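Local coordinates for topoisomerase I-like protein (Leishmania donovani, PDB 2B9S) that probably relaxes supercoiled DNA by nicking one strand and resealing it, acting as the large subunit of a heterodimeric type IB topoisomerase, at residues S84-E87 against I88-K91; E57-A60 against T61-A64; P106-Q109 against W110-Q114; M74-F77 against R78-F81. All coordinates share one frame; numbering follows the deposited sequence.

Interaction 1. Residues S84-E87 against I88-K91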
loop_
_atom_site.group_PDB
_atom_site.type_symbol
_atom_site.label_atom_id
_atom_site.label_comp_id
_atom_site.label_asym_id
_atom_site.label_seq_id
_atom_site.Cartn_x
_atom_site.Cartn_y
_atom_site.Cartn_z
ATOM N N SER D 84 -25.136 -7.538 2.616
ATOM C CA SER D 84 -24.502 -8.542 1.766
ATOM C C SER D 84 -25.110 -9.927 1.956
ATOM O O SER D 84 -25.414 -10.608 0.974
ATOM C CB SER D 84 -22.988 -8.598 2.001
ATOM O OG SER D 84 -22.332 -7.474 1.433
ATOM N N TRP D 85 -25.297 -10.320 3.215
ATOM C CA TRP D 85 -25.808 -11.638 3.570
ATOM C C TRP D 85 -27.253 -11.841 3.108
ATOM O O TRP D 85 -27.587 -12.888 2.549
ATOM C CB TRP D 85 -25.680 -11.857 5.078
ATOM C CG TRP D 85 -25.926 -13.255 5.529
ATOM C CD1 TRP D 85 -25.554 -14.415 4.888
ATOM C CD2 TRP D 85 -26.584 -13.660 6.737
ATOM N NE1 TRP D 85 -25.955 -15.506 5.617
ATOM C CE2 TRP D 85 -26.588 -15.077 6.754
ATOM C CE3 TRP D 85 -27.202 -12.962 7.797
ATOM C CZ2 TRP D 85 -27.156 -15.812 7.808
ATOM C CZ3 TRP D 85 -27.779 -13.700 8.837
ATOM C CH2 TRP D 85 -27.744 -15.107 8.838
ATOM N N ARG D 86 -28.091 -10.831 3.347
ATOM C CA ARG D 86 -29.476 -10.759 2.861
ATOM C C ARG D 86 -29.657 -10.824 1.341
ATOM O O ARG D 86 -30.672 -11.344 0.871
ATOM C CB ARG D 86 -30.150 -9.477 3.370
ATOM C CG ARG D 86 -30.561 -9.486 4.837
ATOM C CD ARG D 86 -31.728 -10.431 5.140
ATOM N NE ARG D 86 -32.934 -10.107 4.375
ATOM C CZ ARG D 86 -33.871 -9.218 4.731
ATOM N NH1 ARG D 86 -33.772 -8.515 5.851
ATOM N NH2 ARG D 86 -34.915 -9.024 3.945
ATOM N N GLU D 87 -28.720 -10.264 0.570
ATOM C CA GLU D 87 -28.746 -10.399 -0.899
ATOM C C GLU D 87 -28.714 -11.867 -1.321
ATOM O O GLU D 87 -29.305 -12.246 -2.336
ATOM C CB GLU D 87 -27.528 -9.742 -1.533
ATOM C CG GLU D 87 -27.575 -8.258 -1.732
ATOM C CD GLU D 87 -26.332 -7.766 -2.471
ATOM O OE1 GLU D 87 -25.707 -6.779 -2.003
ATOM O OE2 GLU D 87 -25.966 -8.398 -3.498
ATOM N N ILE D 88 -27.965 -12.669 -0.568
ATOM C CA ILE D 88 -27.853 -14.099 -0.807
ATOM C C ILE D 88 -29.114 -14.799 -0.301
ATOM O O ILE D 88 -29.740 -15.577 -1.041
ATOM C CB ILE D 88 -26.561 -14.687 -0.168
ATOM C CG1 ILE D 88 -25.315 -14.042 -0.807
ATOM C CG2 ILE D 88 -26.520 -16.232 -0.300
ATOM C CD1 ILE D 88 -24.026 -14.177 0.007
ATOM N N LEU D 89 -29.484 -14.504 0.950
ATOM C CA LEU D 89 -30.625 -15.111 1.615
ATOM C C LEU D 89 -31.946 -14.836 0.893
ATOM O O LEU D 89 -32.859 -15.679 0.903
ATOM C CB LEU D 89 -30.724 -14.593 3.060
ATOM C CG LEU D 89 -29.786 -15.017 4.200
ATOM C CD1 LEU D 89 -29.955 -14.079 5.397
ATOM C CD2 LEU D 89 -30.046 -16.464 4.647
ATOM N N ASP D 90 -32.062 -13.634 0.321
ATOM C CA ASP D 90 -33.303 -13.160 -0.316
ATOM C C ASP D 90 -33.593 -13.841 -1.641
ATOM O O ASP D 90 -34.609 -13.563 -2.261
ATOM C CB ASP D 90 -33.298 -11.643 -0.520
ATOM C CG ASP D 90 -33.518 -10.865 0.776
ATOM O OD1 ASP D 90 -33.717 -11.486 1.844
ATOM O OD2 ASP D 90 -33.492 -9.614 0.721
ATOM N N LYS D 91 -32.709 -14.737 -2.077
ATOM C CA LYS D 91 -32.989 -15.548 -3.268
ATOM C C LYS D 91 -34.014 -16.651 -2.977
ATOM O O LYS D 91 -34.635 -17.178 -3.900
ATOM C CB LYS D 91 -31.703 -16.124 -3.849
ATOM C CG LYS D 91 -30.791 -15.048 -4.425
ATOM C CD LYS D 91 -29.662 -15.650 -5.226
ATOM C CE LYS D 91 -28.561 -16.149 -4.331
ATOM N NZ LYS D 91 -28.094 -17.474 -4.788
#

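Interaction 2. Residues E57-A60 against T61-A64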
loop_
_atom_site.group_PDB
_atom_site.type_symbol
_atom_site.label_atom_id
_atom_site.label_comp_id
_atom_site.label_asym_id
_atom_site.label_seq_id
_atom_site.Cartn_x
_atom_site.Cartn_y
_atom_site.Cartn_z
ATOM N N GLU D 57 -24.237 -20.092 4.393
ATOM C CA GLU D 57 -23.504 -20.563 5.541
ATOM C C GLU D 57 -22.082 -20.034 5.557
ATOM O O GLU D 57 -21.523 -19.743 6.625
ATOM C CB GLU D 57 -23.492 -22.098 5.559
ATOM C CG GLU D 57 -22.676 -22.640 6.707
ATOM C CD GLU D 57 -22.315 -24.104 6.562
ATOM O OE1 GLU D 57 -23.192 -24.977 6.761
ATOM O OE2 GLU D 57 -21.134 -24.375 6.288
ATOM N N GLU D 58 -21.477 -19.966 4.374
ATOM C CA GLU D 58 -20.116 -19.481 4.247
ATOM C C GLU D 58 -20.022 -18.026 4.706
ATOM O O GLU D 58 -19.097 -17.667 5.438
ATOM C CB GLU D 58 -19.642 -19.616 2.795
ATOM C CG GLU D 58 -18.257 -19.041 2.537
ATOM C CD GLU D 58 -17.829 -19.115 1.088
ATOM O OE1 GLU D 58 -18.708 -19.122 0.185
ATOM O OE2 GLU D 58 -16.602 -19.110 0.860
ATOM N N VAL D 59 -20.977 -17.204 4.265
ATOM C CA VAL D 59 -21.018 -15.783 4.600
ATOM C C VAL D 59 -21.386 -15.519 6.074
ATOM O O VAL D 59 -20.775 -14.665 6.725
ATOM C CB VAL D 59 -21.879 -14.991 3.581
ATOM C CG1 VAL D 59 -21.973 -13.497 3.943
ATOM C CG2 VAL D 59 -21.277 -15.141 2.188
ATOM N N ALA D 60 -22.351 -16.270 6.601
ATOM C CA ALA D 60 -22.645 -16.302 8.047
ATOM C C ALA D 60 -21.413 -16.627 8.892
ATOM O O ALA D 60 -21.186 -16.019 9.927
ATOM C CB ALA D 60 -23.788 -17.316 8.347
ATOM N N THR D 61 -20.619 -17.599 8.442
ATOM C CA THR D 61 -19.447 -18.079 9.170
ATOM C C THR D 61 -18.370 -16.999 9.201
ATOM O O THR D 61 -17.647 -16.885 10.170
ATOM C CB THR D 61 -18.882 -19.434 8.544
ATOM O OG1 THR D 61 -19.919 -20.427 8.523
ATOM C CG2 THR D 61 -17.677 -19.998 9.323
ATOM N N MET D 62 -18.249 -16.239 8.123
ATOM C CA MET D 62 -17.280 -15.143 8.022
ATOM C C MET D 62 -17.430 -14.119 9.169
ATOM O O MET D 62 -16.455 -13.747 9.814
ATOM C CB MET D 62 -17.439 -14.442 6.676
ATOM C CG MET D 62 -16.802 -15.125 5.509
ATOM S SD MET D 62 -17.335 -14.311 3.991
ATOM C CE MET D 62 -16.725 -15.552 2.821
ATOM N N PHE D 63 -18.665 -13.712 9.414
ATOM C CA PHE D 63 -19.066 -12.837 10.510
ATOM C C PHE D 63 -18.965 -13.492 11.898
ATOM O O PHE D 63 -18.325 -12.936 12.805
ATOM C CB PHE D 63 -20.516 -12.396 10.249
ATOM C CG PHE D 63 -21.056 -11.367 11.236
ATOM C CD1 PHE D 63 -20.593 -10.049 11.227
ATOM C CD2 PHE D 63 -22.043 -11.717 12.149
ATOM C CE1 PHE D 63 -21.095 -9.103 12.113
ATOM C CE2 PHE D 63 -22.563 -10.761 13.049
ATOM C CZ PHE D 63 -22.087 -9.458 13.020
ATOM N N ALA D 64 -19.605 -14.658 12.055
ATOM C CA ALA D 64 -19.628 -15.433 13.316
ATOM C C ALA D 64 -18.267 -15.592 13.965
ATOM O O ALA D 64 -18.127 -15.511 15.181
ATOM C CB ALA D 64 -20.268 -16.840 13.081
#

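Interaction 3. Residues P106-Q109 against W110-Q114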
loop_
_atom_site.group_PDB
_atom_site.type_symbol
_atom_site.label_atom_id
_atom_site.label_comp_id
_atom_site.label_asym_id
_atom_site.label_seq_id
_atom_site.Cartn_x
_atom_site.Cartn_y
_atom_site.Cartn_z
ATOM N N PRO D 106 -23.604 -21.367 17.815
ATOM C CA PRO D 106 -23.152 -22.709 17.394
ATOM C C PRO D 106 -21.999 -22.666 16.362
ATOM O O PRO D 106 -21.069 -23.467 16.440
ATOM C CB PRO D 106 -24.424 -23.341 16.797
ATOM C CG PRO D 106 -25.563 -22.581 17.418
ATOM C CD PRO D 106 -25.055 -21.179 17.586
ATOM N N ILE D 107 -22.042 -21.732 15.410
ATOM C CA ILE D 107 -20.960 -21.638 14.442
ATOM C C ILE D 107 -19.673 -21.117 15.093
ATOM O O ILE D 107 -18.592 -21.654 14.841
ATOM C CB ILE D 107 -21.321 -20.785 13.218
ATOM C CG1 ILE D 107 -22.463 -21.453 12.426
ATOM C CG2 ILE D 107 -20.041 -20.515 12.392
ATOM C CD1 ILE D 107 -23.010 -20.609 11.268
ATOM N N TYR D 108 -19.784 -20.075 15.922
ATOM C CA TYR D 108 -18.626 -19.591 16.680
ATOM C C TYR D 108 -17.937 -20.704 17.452
ATOM O O TYR D 108 -16.720 -20.842 17.409
ATOM C CB TYR D 108 -19.021 -18.496 17.668
ATOM C CG TYR D 108 -17.815 -17.923 18.388
ATOM C CD1 TYR D 108 -17.677 -18.046 19.764
ATOM C CD2 TYR D 108 -16.804 -17.270 17.676
ATOM C CE1 TYR D 108 -16.574 -17.512 20.420
ATOM C CE2 TYR D 108 -15.697 -16.743 18.309
ATOM C CZ TYR D 108 -15.586 -16.859 19.689
ATOM O OH TYR D 108 -14.473 -16.334 20.332
ATOM N N GLN D 109 -18.728 -21.470 18.197
ATOM C CA GLN D 109 -18.203 -22.585 18.982
ATOM C C GLN D 109 -17.557 -23.654 18.113
ATOM O O GLN D 109 -16.492 -24.158 18.464
ATOM C CB GLN D 109 -19.299 -23.166 19.879
ATOM C CG GLN D 109 -19.780 -22.173 20.954
ATOM C CD GLN D 109 -18.652 -21.704 21.856
ATOM O OE1 GLN D 109 -17.684 -22.434 22.100
ATOM N NE2 GLN D 109 -18.767 -20.481 22.352
ATOM N N TRP D 110 -18.182 -23.981 16.976
ATOM C CA TRP D 110 -17.565 -24.852 15.949
ATOM C C TRP D 110 -16.179 -24.336 15.563
ATOM O O TRP D 110 -15.220 -25.091 15.524
ATOM C CB TRP D 110 -18.462 -24.946 14.703
ATOM C CG TRP D 110 -17.814 -25.650 13.527
ATOM C CD1 TRP D 110 -17.778 -27.010 13.295
ATOM C CD2 TRP D 110 -17.101 -25.044 12.433
ATOM N NE1 TRP D 110 -17.101 -27.274 12.131
ATOM C CE2 TRP D 110 -16.671 -26.094 11.581
ATOM C CE3 TRP D 110 -16.790 -23.720 12.089
ATOM C CZ2 TRP D 110 -15.945 -25.863 10.400
ATOM C CZ3 TRP D 110 -16.069 -23.490 10.918
ATOM C CH2 TRP D 110 -15.640 -24.566 10.092
ATOM N N HIS D 111 -16.082 -23.038 15.287
ATOM C CA HIS D 111 -14.817 -22.403 14.916
ATOM C C HIS D 111 -13.719 -22.524 16.001
ATOM O O HIS D 111 -12.535 -22.681 15.677
ATOM C CB HIS D 111 -15.070 -20.936 14.502
ATOM C CG HIS D 111 -13.918 -20.010 14.779
ATOM N ND1 HIS D 111 -12.797 -19.950 13.977
ATOM C CD2 HIS D 111 -13.718 -19.115 15.775
ATOM C CE1 HIS D 111 -11.958 -19.056 14.468
ATOM N NE2 HIS D 111 -12.491 -18.542 15.562
ATOM N N LEU D 112 -14.113 -22.434 17.274
ATOM C CA LEU D 112 -13.172 -22.570 18.398
ATOM C C LEU D 112 -12.663 -23.998 18.553
ATOM O O LEU D 112 -11.539 -24.211 18.994
ATOM C CB LEU D 112 -13.804 -22.115 19.720
ATOM C CG LEU D 112 -14.132 -20.650 19.989
ATOM C CD1 LEU D 112 -14.609 -20.507 21.428
ATOM C CD2 LEU D 112 -12.943 -19.719 19.731
ATOM N N VAL D 113 -13.510 -24.963 18.215
ATOM C CA VAL D 113 -13.129 -26.372 18.179
ATOM C C VAL D 113 -12.142 -26.626 17.030
ATOM O O VAL D 113 -11.163 -27.342 17.204
ATOM C CB VAL D 113 -14.390 -27.297 18.084
ATOM C CG1 VAL D 113 -14.016 -28.750 17.786
ATOM C CG2 VAL D 113 -15.201 -27.215 19.363
ATOM N N GLN D 114 -12.389 -26.024 15.866
ATOM C CA GLN D 114 -11.519 -26.205 14.704
ATOM C C GLN D 114 -10.149 -25.574 14.886
ATOM O O GLN D 114 -9.159 -26.117 14.411
ATOM C CB GLN D 114 -12.171 -25.673 13.414
ATOM C CG GLN D 114 -13.519 -26.282 13.085
ATOM C CD GLN D 114 -13.533 -27.789 13.233
ATOM O OE1 GLN D 114 -12.871 -28.503 12.474
ATOM N NE2 GLN D 114 -14.292 -28.285 14.214
#

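Interaction 4. Residues M74-F77 against R78-F81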
loop_
_atom_site.group_PDB
_atom_site.type_symbol
_atom_site.label_atom_id
_atom_site.label_comp_id
_atom_site.label_asym_id
_atom_site.label_seq_id
_atom_site.Cartn_x
_atom_site.Cartn_y
_atom_site.Cartn_z
ATOM N N MET D 74 -18.865 -2.776 15.406
ATOM C CA MET D 74 -19.059 -1.513 14.681
ATOM C C MET D 74 -20.352 -1.538 13.884
ATOM O O MET D 74 -20.589 -2.471 13.136
ATOM C CB MET D 74 -17.883 -1.248 13.745
ATOM C CG MET D 74 -16.570 -1.030 14.462
ATOM S SD MET D 74 -15.241 -0.645 13.318
ATOM C CE MET D 74 -13.845 -0.934 14.396
ATOM N N GLU D 75 -21.182 -0.512 14.011
ATOM C CA GLU D 75 -22.456 -0.514 13.285
ATOM C C GLU D 75 -22.358 -0.567 11.762
ATOM O O GLU D 75 -23.187 -1.207 11.121
ATOM C CB GLU D 75 -23.374 0.639 13.695
ATOM C CG GLU D 75 -24.463 0.209 14.695
ATOM C CD GLU D 75 -25.223 -1.086 14.288
ATOM O OE1 GLU D 75 -25.631 -1.230 13.088
ATOM O OE2 GLU D 75 -25.410 -1.960 15.182
ATOM N N VAL D 76 -21.363 0.111 11.188
ATOM C CA VAL D 76 -21.237 0.177 9.739
ATOM C C VAL D 76 -20.852 -1.200 9.204
ATOM O O VAL D 76 -21.382 -1.643 8.192
ATOM C CB VAL D 76 -20.219 1.256 9.293
ATOM C CG1 VAL D 76 -20.032 1.222 7.779
ATOM C CG2 VAL D 76 -20.693 2.668 9.744
ATOM N N PHE D 77 -19.932 -1.857 9.908
ATOM C CA PHE D 77 -19.477 -3.184 9.572
ATOM C C PHE D 77 -20.636 -4.189 9.592
ATOM O O PHE D 77 -20.821 -4.941 8.632
ATOM C CB PHE D 77 -18.351 -3.631 10.524
ATOM C CG PHE D 77 -17.728 -4.948 10.136
ATOM C CD1 PHE D 77 -18.234 -6.167 10.643
ATOM C CD2 PHE D 77 -16.659 -4.988 9.263
ATOM C CE1 PHE D 77 -17.677 -7.397 10.267
ATOM C CE2 PHE D 77 -16.093 -6.218 8.889
ATOM C CZ PHE D 77 -16.613 -7.422 9.393
ATOM N N ARG D 78 -21.411 -4.153 10.681
ATOM C CA ARG D 78 -22.560 -5.037 10.908
ATOM C C ARG D 78 -23.661 -4.822 9.882
ATOM O O ARG D 78 -24.258 -5.780 9.377
ATOM C CB ARG D 78 -23.132 -4.810 12.310
ATOM C CG ARG D 78 -22.211 -5.193 13.425
ATOM C CD ARG D 78 -22.763 -4.736 14.768
ATOM N NE ARG D 78 -23.964 -5.481 15.158
ATOM C CZ ARG D 78 -23.969 -6.635 15.827
ATOM N NH1 ARG D 78 -22.833 -7.223 16.201
ATOM N NH2 ARG D 78 -25.132 -7.201 16.128
ATOM N N ARG D 79 -23.912 -3.559 9.576
ATOM C CA ARG D 79 -24.888 -3.187 8.577
ATOM C C ARG D 79 -24.487 -3.677 7.185
ATOM O O ARG D 79 -25.307 -4.229 6.456
ATOM C CB ARG D 79 -25.148 -1.671 8.594
ATOM C CG ARG D 79 -25.504 -1.082 7.224
ATOM C CD ARG D 79 -26.331 0.207 7.278
ATOM N NE ARG D 79 -25.970 1.075 8.395
ATOM C CZ ARG D 79 -24.956 1.942 8.396
ATOM N NH1 ARG D 79 -24.163 2.071 7.332
ATOM N NH2 ARG D 79 -24.736 2.675 9.487
ATOM N N ASN D 80 -23.235 -3.485 6.815
ATOM C CA ASN D 80 -22.801 -3.875 5.476
ATOM C C ASN D 80 -22.763 -5.384 5.289
ATOM O O ASN D 80 -23.145 -5.883 4.241
ATOM C CB ASN D 80 -21.452 -3.260 5.155
ATOM C CG ASN D 80 -21.556 -1.804 4.804
ATOM O OD1 ASN D 80 -22.524 -1.377 4.175
ATOM N ND2 ASN D 80 -20.549 -1.017 5.211
ATOM N N PHE D 81 -22.300 -6.095 6.311
ATOM C CA PHE D 81 -22.394 -7.558 6.347
ATOM C C PHE D 81 -23.831 -8.059 6.134
ATOM O O PHE D 81 -24.065 -8.931 5.298
ATOM C CB PHE D 81 -21.822 -8.146 7.650
ATOM C CG PHE D 81 -22.409 -9.506 7.989
ATOM C CD1 PHE D 81 -21.996 -10.663 7.287
ATOM C CD2 PHE D 81 -23.436 -9.622 8.947
ATOM C CE1 PHE D 81 -22.580 -11.916 7.553
ATOM C CE2 PHE D 81 -24.012 -10.845 9.216
ATOM C CZ PHE D 81 -23.578 -12.005 8.523
#

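Interaction 1. Residues S84-E87 against I88-K91
Leu-89 lays its CD1 methyl over the indole of Trp-85, one helical turn back, in a CH-pi contact. The methyl sits 3.7 Å from the centroid of the six-membered ring of Trp-85 and only 13° off the ring normal, so it covers the middle of the face. Different first torsions bring them together: the indole lies beside its own carbonyl carbon (chi1 -169°), the leucine branch beside its backbone N. In the backbone, Leu-89 N donates to Trp-85 O at 3.0 Å in the carbonyl plane, a nearly straight i to i+4 bond. The indole N-H is held from outside the segments, NE1 donating to Glu-56 O.

On another side of the helix Arg-86 folds at chi2 and chi3 and presents the edge of its guanidinium to Asp-90. NE meets OD1 of Asp-90 at 3.0 Å in a salt bridge, although the position of that oxygen is somewhat doubtful, and the guanidinium and carboxylate planes are 67° apart. Lys-91 reaches away to Glu-55. The pattern is that of the C-terminal end of an amphipathic helix, its apolar side packed on helix 54-64, with an i to i+4 ion pair reaching just past its last residue.

Interaction 2. Residues E57-A60 against T61-A64
Glu-57 O is gripped twice by Thr-61, once by the backbone and once by the side chain. Thr-61 N reaches it at 3.0 Å in the ordinary helical bond, and Thr-61 OG1 donates to the same Glu-57 O at 2.6 Å. The two donors arrive from opposite faces of the carbonyl plane, each tilted about 30° from it, so neither displaces the other. The hydroxyl can do this because it lies beside its own backbone N (chi1 -56°), which aims it back down the helix.

A second contact lies one residue further along. Met-62, extended beyond CG, carries its methyl CE across the aliphatic part of Glu-58, 3.8 Å from CG of that residue, while Met-62 N bonds to Glu-58 O at 3.2 Å. Further on, Ala-64 N closes the last of these turns on Ala-60 O with an angle of 170° at the hydrogen.

Residues farther out hold the polar ends. His-39 NE2 is a further hydrogen-bonding partner of Thr-61 OG1, the carboxylate of buried Glu-57 is bound by Tyr-36 OH and the backbone N of His-39 and Gly-40, and Glu-58 is paired with Arg-178. Val-59 and Ala-60 face helix 75-89. The doubly bonded carbonyl is the familiar i to i-4 threonine bond of alpha-helices, here in a largely buried part of helix 54-64, in the DNA-binding fragment.

Interaction 3. Residues P106-Q109 against W110-Q114
Pro-106 O takes the N-H of Trp-110 at 3.0 Å, the first of four successive i to i+4 bonds in this piece of helix 105-119, a regular alpha-helix in the DNA-binding fragment of the enzyme. Pro-106 lends little more than this carbonyl to the turn that follows, its ring lying against Ile-41 and Phe-44.

Ile-107 repeats the bond, its O accepting from His-111 N at 2.9 Å. The same oxygen lies in the plane of the Trp-110 indole, at its edge, with CE3 of Trp-110 3.9 Å away. The branched side chain of Ile-107 turns instead to Thr-61 and Ala-64, tying this helix to helix 54-64.

Tyr-108 carries most of the side-chain contact. Its ring leaves anti to the backbone N (chi1 -176°) and runs forward over the next turn, where Leu-112 comes up against one face. The CG of Leu-112 is 4.2 Å from the centroid of the Tyr-108 ring and displaced toward the rim, and both its methyls lie on that same face near the phenol end: CD1 touches CE1 of Tyr-108, while CD2 approaches CZ and OH. His-111 meets the same tyrosine obliquely, the two planes at 40°, with CD2 of His-111 4.0 Å from CE2 of Tyr-108.

Gln-109 completes the ladder through its bond from Val-113 N. Its chain bends at chi2, and the amide NE2 is held by Glu-105 OE2. The other end of that amide rests on the leucine, Gln-109 OE1 lying 3.7 Å from Leu-112 CD1.

Interaction 4. Residues M74-F77 against R78-F81
Backbone bonds from Arg-78 to Phe-81 back to Met-74 to Phe-77 build the first turns of helix 75-89. Arg-78 N donates to O of the N-cap residue Met-74 at 3.1 Å, and the next three amides follow the same i to i+4 pattern, ending with Phe-81 N on Phe-77 O at 3.0 Å.

The charged contacts are looser. Glu-75 bends at chi2 so that OE2 comes within 3.8 Å of Arg-78 NE, a long salt bridge with carboxylate and guanidinium planes 63° apart. The guanidinium of Arg-78 is held more firmly by Tyr-72 O, which accepts from NH1. Arg-79, bent at chi3, turns one guanidinium face onto Glu-75 O and Val-76 CA.

Among packing contacts, Val-76 and Asn-80 run side by side, with CG1 of Val-76 3.4 Å from ND2 of Asn-80. That nitrogen is bound by two carbonyls, of Pro-170 and Met-172, which fix its rotation. Phe-77 and Phe-81 both swing beside their carbonyl carbons (chi1 -174° and 156°), Phe-77 stacking on Tyr-71 and Phe-81 on Phe-63. The whole is the start of an amphipathic helix, with Glu-75 and Arg-79 on an exposed side and Phe-77 and Phe-81 in an aromatic cluster shared with helix 54-64.

Followed from the N terminus, the order is interaction 2, interaction 4, interaction 1 and interaction 3. All four are local, each joining consecutive turns of one helix, so none closes a long loop and they run in series without nesting or crossing. Interactions 4 and 1 occupy the two ends of helix 75-89. Interaction 2, on helix 54-64, lies in the middle: Val-59 touches Ile-88 of interaction 1, Phe-63 packs on Phe-81 of interaction 4, and Ala-64 meets Ile-107 and Tyr-108 of interaction 3. Interaction 3 touches neither of the contacts on helix 75-89, so helix 54-64 joins helix 75-89 to helix 105-119 within the DNA-binding fragment.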